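Local coordinates for protein Tae4 (Agrobacterium tumefaciens, PDB 6IJF) that probably acts as a type VI secretion amidase effector of the papain-like (clan CA) peptidase kind, cutting peptide stems of the peptidoglycan of rival bacteria, at residues T8-P14 with I54-S59; L97-Y103 with T155-L161. One frame throughout, in Å; residues are numbered along the deposited sequence.

Contact 1: T8-P14 with I54-S59; sequences TLYSNYP and IAFVKS
Leu9 reaches across from the helix ending at Ser11 and lays one methyl on the Phe56 ring. Its CG stands anti to the backbone N (chi1 -168°), which carries the fork over to residues 54-59. CD1 then sits 3.8 Å from the centroid of the Phe56 ring, almost exactly above its centre, as a CH-pi contact. The other branch, CD2, drops to the ring's far end and meets Phe56 CZ at 3.9 Å. One residue before Phe56, on helix 48-58, Ala55 offers a small surface to both Leu9 and Tyr13: its CB lies 3.6 Å from Leu9 O near the end of the first helix and, just beyond that helix, touches Tyr13 CB at 3.9 Å, at the edge of the tyrosine ring. Helix 48-58 is consistent with the central helix of papain-like enzymes, with Cys48 at its start as the probable nucleophile of a Cys-His-Asp triad. Tyr13 leans on Asp134, the presumed third member, while its hydroxyl is hydrogen-bonded to Ser147.

Asn12 lies against Lys58 and Ser59. Its side chain crosses the Lys58 side chain at a slant, CG 3.6 Å from Lys58 CB, and the amide also comes up beside Ser59. The hydroxyl of Ser59 folds back on its own helix and donates to Ala55 O, a 2.7 Å bond from Ser59 OG. The amine of Lys58 leads away from Asn12 to a salt bridge with Glu32. At the other end of the contact, Pro14 CD rests against Ile54 CG2 at 4.2 Å, and Leu29 of helix 26-33 packs on both residues.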
loop_
_atom_site.group_PDB
_atom_site.type_symbol
_atom_site.label_atom_id
_atom_site.label_comp_id
_atom_site.label_asym_id
_atom_site.label_seq_id
_atom_site.Cartn_x
_atom_site.Cartn_y
_atom_site.Cartn_z
ATOM N N THR C 8 20.688 22.740 -0.921
ATOM C CA THR C 8 21.976 22.302 -0.317
ATOM C C THR C 8 21.662 21.317 0.809
ATOM O O THR C 8 22.257 20.236 0.847
ATOM C CB THR C 8 22.795 23.500 0.179
ATOM O OG1 THR C 8 23.077 24.319 -0.955
ATOM C CG2 THR C 8 24.072 23.087 0.868
ATOM N N LEU C 9 20.755 21.691 1.708
ATOM C CA LEU C 9 20.340 20.846 2.849
ATOM C C LEU C 9 19.876 19.472 2.353
ATOM O O LEU C 9 20.361 18.455 2.883
ATOM C CB LEU C 9 19.211 21.582 3.566
ATOM C CG LEU C 9 18.850 21.000 4.919
ATOM C CD1 LEU C 9 20.042 21.060 5.887
ATOM C CD2 LEU C 9 17.643 21.751 5.484
ATOM N N TYR C 10 19.014 19.448 1.337
ATOM C CA TYR C 10 18.403 18.213 0.775
ATOM C C TYR C 10 19.475 17.340 0.131
ATOM O O TYR C 10 19.529 16.103 0.366
ATOM C CB TYR C 10 17.304 18.579 -0.224
ATOM C CG TYR C 10 16.407 17.427 -0.600
ATOM C CD1 TYR C 10 16.722 16.548 -1.626
ATOM C CD2 TYR C 10 15.222 17.222 0.090
ATOM C CE1 TYR C 10 15.868 15.503 -1.972
ATOM C CE2 TYR C 10 14.369 16.187 -0.234
ATOM C CZ TYR C 10 14.696 15.317 -1.257
ATOM O OH TYR C 10 13.831 14.292 -1.500
ATOM N N SER C 11 20.346 17.953 -0.676
ATOM C CA SER C 11 21.486 17.255 -1.329
ATOM C C SER C 11 22.363 16.579 -0.267
ATOM O O SER C 11 23.025 15.590 -0.604
ATOM C CB SER C 11 22.317 18.202 -2.174
ATOM O OG SER C 11 23.144 19.018 -1.337
ATOM N N ASN C 12 22.417 17.107 0.962
ATOM C CA ASN C 12 23.288 16.548 2.038
ATOM C C ASN C 12 22.561 15.527 2.931
ATOM O O ASN C 12 23.202 15.013 3.884
ATOM C CB ASN C 12 23.874 17.685 2.869
ATOM C CG ASN C 12 25.001 18.396 2.143
ATOM O OD1 ASN C 12 25.168 19.622 2.258
ATOM N ND2 ASN C 12 25.814 17.626 1.443
ATOM N N TYR C 13 21.281 15.265 2.687
ATOM C CA TYR C 13 20.441 14.436 3.599
ATOM C C TYR C 13 20.551 12.961 3.206
ATOM O O TYR C 13 20.223 12.586 2.075
ATOM C CB TYR C 13 18.989 14.926 3.607
ATOM C CG TYR C 13 18.066 14.042 4.422
ATOM C CD1 TYR C 13 17.950 14.184 5.795
ATOM C CD2 TYR C 13 17.339 13.028 3.820
ATOM C CE1 TYR C 13 17.132 13.362 6.541
ATOM C CE2 TYR C 13 16.479 12.219 4.550
ATOM C CZ TYR C 13 16.384 12.375 5.921
ATOM O OH TYR C 13 15.594 11.510 6.627
ATOM N N PRO C 14 20.972 12.070 4.129
ATOM C CA PRO C 14 20.912 10.623 3.898
ATOM C C PRO C 14 19.548 10.020 4.276
ATOM O O PRO C 14 19.128 10.067 5.445
ATOM C CB PRO C 14 22.063 10.132 4.791
ATOM C CG PRO C 14 21.986 11.034 5.988
ATOM C CD PRO C 14 21.507 12.382 5.461
ATOM N N ILE C 54 22.951 15.453 10.268
ATOM C CA ILE C 54 24.037 15.300 9.248
ATOM C C ILE C 54 23.787 16.253 8.079
ATOM O O ILE C 54 24.755 16.917 7.631
ATOM C CB ILE C 54 24.151 13.838 8.813
ATOM C CG1 ILE C 54 24.775 13.026 9.939
ATOM C CG2 ILE C 54 24.929 13.714 7.516
ATOM C CD1 ILE C 54 24.587 11.548 9.822
ATOM N N ALA C 55 22.540 16.356 7.619
ATOM C CA ALA C 55 22.174 17.283 6.534
ATOM C C ALA C 55 22.627 18.714 6.899
ATOM O O ALA C 55 23.232 19.407 6.027
ATOM C CB ALA C 55 20.699 17.206 6.243
ATOM N N PHE C 56 22.357 19.149 8.128
ATOM C CA PHE C 56 22.716 20.521 8.606
ATOM C C PHE C 56 24.248 20.659 8.693
ATOM O O PHE C 56 24.808 21.586 8.066
ATOM C CB PHE C 56 22.010 20.851 9.925
ATOM C CG PHE C 56 20.623 21.422 9.720
ATOM C CD1 PHE C 56 20.457 22.749 9.395
ATOM C CD2 PHE C 56 19.501 20.613 9.742
ATOM C CE1 PHE C 56 19.192 23.290 9.172
ATOM C CE2 PHE C 56 18.237 21.140 9.513
ATOM C CZ PHE C 56 18.087 22.487 9.251
ATOM N N VAL C 57 24.899 19.748 9.401
ATOM C CA VAL C 57 26.382 19.756 9.566
ATOM C C VAL C 57 27.050 19.849 8.198
ATOM O O VAL C 57 27.874 20.732 8.018
ATOM C CB VAL C 57 26.857 18.512 10.317
ATOM C CG1 VAL C 57 28.363 18.348 10.206
ATOM C CG2 VAL C 57 26.413 18.562 11.757
ATOM N N LYS C 58 26.674 19.000 7.243
ATOM C CA LYS C 58 27.358 18.969 5.915
ATOM C C LYS C 58 27.039 20.244 5.140
ATOM O O LYS C 58 27.789 20.562 4.185
ATOM C CB LYS C 58 26.955 17.729 5.124
ATOM C CG LYS C 58 27.594 16.464 5.654
ATOM C CD LYS C 58 27.377 15.319 4.713
ATOM C CE LYS C 58 27.908 14.033 5.292
ATOM N NZ LYS C 58 27.817 12.954 4.291
ATOM N N SER C 59 25.985 20.967 5.527
ATOM C CA SER C 59 25.616 22.255 4.886
ATOM C C SER C 59 26.290 23.406 5.654
ATOM O O SER C 59 25.975 24.542 5.356
ATOM C CB SER C 59 24.115 22.432 4.786
ATOM O OG SER C 59 23.513 21.316 4.143
#

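Contact 2: L97-Y103 with T155-L161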
loop_
_atom_site.group_PDB
_atom_site.type_symbol
_atom_site.label_atom_id
_atom_site.label_comp_id
_atom_site.label_asym_id
_atom_site.label_seq_id
_atom_site.Cartn_x
_atom_site.Cartn_y
_atom_site.Cartn_z
ATOM N N LEU C 97 15.837 27.753 13.097
ATOM C CA LEU C 97 14.767 27.967 12.090
ATOM C C LEU C 97 13.662 28.880 12.630
ATOM O O LEU C 97 12.867 29.377 11.791
ATOM C CB LEU C 97 14.220 26.601 11.686
ATOM C CG LEU C 97 14.771 25.944 10.424
ATOM C CD1 LEU C 97 16.258 26.151 10.270
ATOM C CD2 LEU C 97 14.395 24.465 10.377
ATOM N N GLY C 98 13.599 29.065 13.947
ATOM C CA GLY C 98 12.546 29.874 14.589
ATOM C C GLY C 98 11.223 29.122 14.690
ATOM O O GLY C 98 11.245 27.866 14.625
ATOM N N GLU C 99 10.124 29.850 14.881
ATOM C CA GLU C 99 8.784 29.278 15.130
ATOM C C GLU C 99 8.323 28.596 13.848
ATOM O O GLU C 99 8.331 29.205 12.778
ATOM C CB GLU C 99 7.760 30.346 15.566
ATOM C CG GLU C 99 7.935 30.784 17.016
ATOM C CD GLU C 99 8.056 29.668 18.049
ATOM O OE1 GLU C 99 7.196 28.748 18.058
ATOM O OE2 GLU C 99 9.011 29.719 18.863
ATOM N N PRO C 100 7.910 27.323 13.935
ATOM C CA PRO C 100 7.343 26.631 12.772
ATOM C C PRO C 100 5.856 26.991 12.614
ATOM O O PRO C 100 5.288 27.534 13.531
ATOM C CB PRO C 100 7.517 25.160 13.159
ATOM C CG PRO C 100 7.215 25.213 14.646
ATOM C CD PRO C 100 7.948 26.475 15.129
ATOM N N ASP C 101 5.258 26.639 11.478
ATOM C CA ASP C 101 3.783 26.646 11.288
ATOM C C ASP C 101 3.241 25.345 11.870
ATOM O O ASP C 101 3.563 24.280 11.346
ATOM C CB ASP C 101 3.435 26.780 9.798
ATOM C CG ASP C 101 3.932 28.058 9.142
ATOM O OD1 ASP C 101 4.135 29.015 9.870
ATOM O OD2 ASP C 101 4.036 28.089 7.914
ATOM N N PRO C 102 2.423 25.347 12.955
ATOM C CA PRO C 102 1.815 24.113 13.455
ATOM C C PRO C 102 0.562 23.712 12.659
ATOM O O PRO C 102 -0.252 24.567 12.368
ATOM C CB PRO C 102 1.465 24.426 14.917
ATOM C CG PRO C 102 1.664 25.919 15.127
ATOM C CD PRO C 102 2.057 26.508 13.782
ATOM N N TYR C 103 0.446 22.433 12.310
ATOM C CA TYR C 103 -0.710 21.877 11.581
ATOM C C TYR C 103 -1.215 20.611 12.265
ATOM O O TYR C 103 -0.610 20.085 13.258
ATOM C CB TYR C 103 -0.347 21.593 10.124
ATOM C CG TYR C 103 -0.051 22.822 9.322
ATOM C CD1 TYR C 103 -1.066 23.676 8.957
ATOM C CD2 TYR C 103 1.249 23.157 8.953
ATOM C CE1 TYR C 103 -0.814 24.850 8.266
ATOM C CE2 TYR C 103 1.520 24.292 8.205
ATOM C CZ TYR C 103 0.481 25.164 7.889
ATOM O OH TYR C 103 0.686 26.297 7.153
ATOM N N THR C 155 0.275 16.447 16.104
ATOM C CA THR C 155 0.573 17.768 15.505
ATOM C C THR C 155 1.721 17.594 14.520
ATOM O O THR C 155 2.511 16.634 14.643
ATOM C CB THR C 155 0.892 18.866 16.530
ATOM O OG1 THR C 155 2.142 18.566 17.142
ATOM C CG2 THR C 155 -0.152 19.010 17.621
ATOM N N ILE C 156 1.753 18.480 13.545
ATOM C CA ILE C 156 2.802 18.521 12.508
ATOM C C ILE C 156 3.367 19.933 12.511
ATOM O O ILE C 156 2.573 20.886 12.366
ATOM C CB ILE C 156 2.193 18.110 11.167
ATOM C CG1 ILE C 156 1.618 16.695 11.279
ATOM C CG2 ILE C 156 3.206 18.270 10.049
ATOM C CD1 ILE C 156 0.747 16.281 10.144
ATOM N N TRP C 157 4.682 20.055 12.685
ATOM C CA TRP C 157 5.361 21.365 12.595
ATOM C C TRP C 157 6.057 21.451 11.248
ATOM O O TRP C 157 6.809 20.520 10.884
ATOM C CB TRP C 157 6.352 21.568 13.736
ATOM C CG TRP C 157 5.745 21.628 15.096
ATOM C CD1 TRP C 157 4.439 21.844 15.418
ATOM C CD2 TRP C 157 6.465 21.555 16.337
ATOM N NE1 TRP C 157 4.293 21.879 16.775
ATOM C CE2 TRP C 157 5.516 21.704 17.368
ATOM C CE3 TRP C 157 7.808 21.375 16.674
ATOM C CZ2 TRP C 157 5.876 21.682 18.717
ATOM C CZ3 TRP C 157 8.163 21.337 18.003
ATOM C CH2 TRP C 157 7.207 21.488 19.011
ATOM N N PHE C 158 5.855 22.552 10.553
ATOM C CA PHE C 158 6.526 22.838 9.263
ATOM C C PHE C 158 7.347 24.121 9.379
ATOM O O PHE C 158 6.788 25.180 9.713
ATOM C CB PHE C 158 5.484 22.944 8.157
ATOM C CG PHE C 158 6.085 23.206 6.813
ATOM C CD1 PHE C 158 7.099 22.406 6.338
ATOM C CD2 PHE C 158 5.662 24.285 6.042
ATOM C CE1 PHE C 158 7.695 22.668 5.113
ATOM C CE2 PHE C 158 6.253 24.543 4.814
ATOM C CZ PHE C 158 7.260 23.727 4.347
ATOM N N TRP C 159 8.632 24.031 9.046
ATOM C CA TRP C 159 9.544 25.198 8.849
ATOM C C TRP C 159 9.823 25.378 7.361
ATOM O O TRP C 159 10.623 24.641 6.787
ATOM C CB TRP C 159 10.854 24.966 9.584
ATOM C CG TRP C 159 10.796 24.841 11.074
ATOM C CD1 TRP C 159 10.939 25.858 11.963
ATOM C CD2 TRP C 159 10.749 23.634 11.863
ATOM N NE1 TRP C 159 10.952 25.379 13.242
ATOM C CE2 TRP C 159 10.884 24.017 13.216
ATOM C CE3 TRP C 159 10.628 22.275 11.574
ATOM C CZ2 TRP C 159 10.827 23.105 14.258
ATOM C CZ3 TRP C 159 10.608 21.376 12.605
ATOM C CH2 TRP C 159 10.706 21.780 13.932
ATOM N N PRO C 160 9.183 26.346 6.670
ATOM C CA PRO C 160 9.457 26.570 5.249
ATOM C C PRO C 160 10.865 27.153 5.020
ATOM O O PRO C 160 11.281 27.931 5.829
ATOM C CB PRO C 160 8.371 27.567 4.822
ATOM C CG PRO C 160 7.993 28.271 6.090
ATOM C CD PRO C 160 8.172 27.268 7.211
ATOM N N LEU C 161 11.560 26.719 3.967
ATOM C CA LEU C 161 12.910 27.200 3.563
ATOM C C LEU C 161 12.929 27.597 2.081
ATOM O O LEU C 161 13.779 28.419 1.663
ATOM C CB LEU C 161 13.916 26.077 3.820
ATOM C CG LEU C 161 14.155 25.736 5.280
ATOM C CD1 LEU C 161 15.173 24.629 5.359
ATOM C CD2 LEU C 161 14.598 26.954 6.094
#
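An antiparallel strand pair closes one border of the five-stranded sheet: the short strand 101-103 lies along strand 155-160, which is bonded on its other flank to strand 116-122. Asp101 with Phe158 and Tyr103 with Ile156 are the hydrogen-bonded pairs, with Pro102 and Trp157 as the non-hydrogen-bonded pair between them. In the first, Asp101 N donates to Phe158 O at 2.8 Å and Phe158 N donates back to Asp101 O; in the second, Tyr103 N meets Ile156 O at 2.6 Å and Ile156 N returns a bond to Tyr103 O. Pro102 has no N-H to give, and its place in the non-hydrogen-bonded pair asks none of it.

Before the strand, the chain wraps Trp159, whose CG, anti to the carbonyl carbon (chi1 -63°), brings the indole between Leu97 and Pro100. Pro100 CB lies over one face, 3.5 Å from the centroid of the five-membered ring, while Leu97 CD2 covers the opposite face at 4.0 Å from that centroid. Leu97 CB also presses on Trp159 CD1. Packing on both faces and a bond at the edge together hold the indole's orientation: Trp159 NE1 donates to Gly98 O at 2.9 Å, the oxygen lying in the ring plane though the N-H is bent to 140°. Pro100 turns its CG toward Trp157, placed off-centre above that second indole. On the side of Phe158 and Tyr103, the tyrosine CE2 touches Phe158 CB, and Asp101 forms a salt bridge with Arg115. An edge strand paired antiparallel to its neighbour is typical of the border of such a sheet, here that of a probably papain-like fold.

In the fold
Contact 1 is the more buried and lies nearer the centre of the chain; contact 2, partly buried, sits at an outer border of the sheet, with their centres about 19 Å apart. They hold different elements: the first joins an N-terminal helix and the turn after it to helix 48-58, the second joins an edge strand and the loop leading into it to strand 155-160. The chemistry follows, since contact 1 relies chiefly on side-chain packing with no clear hydrogen bond across it, whereas four backbone bonds and an indole N-H tie contact 2. They nevertheless touch through apolar side chains, where Leu9 CD2 meets Leu161 CD1 at 3.8 Å and Phe56 CZ approaches Leu97 CD1 at 4.2 Å.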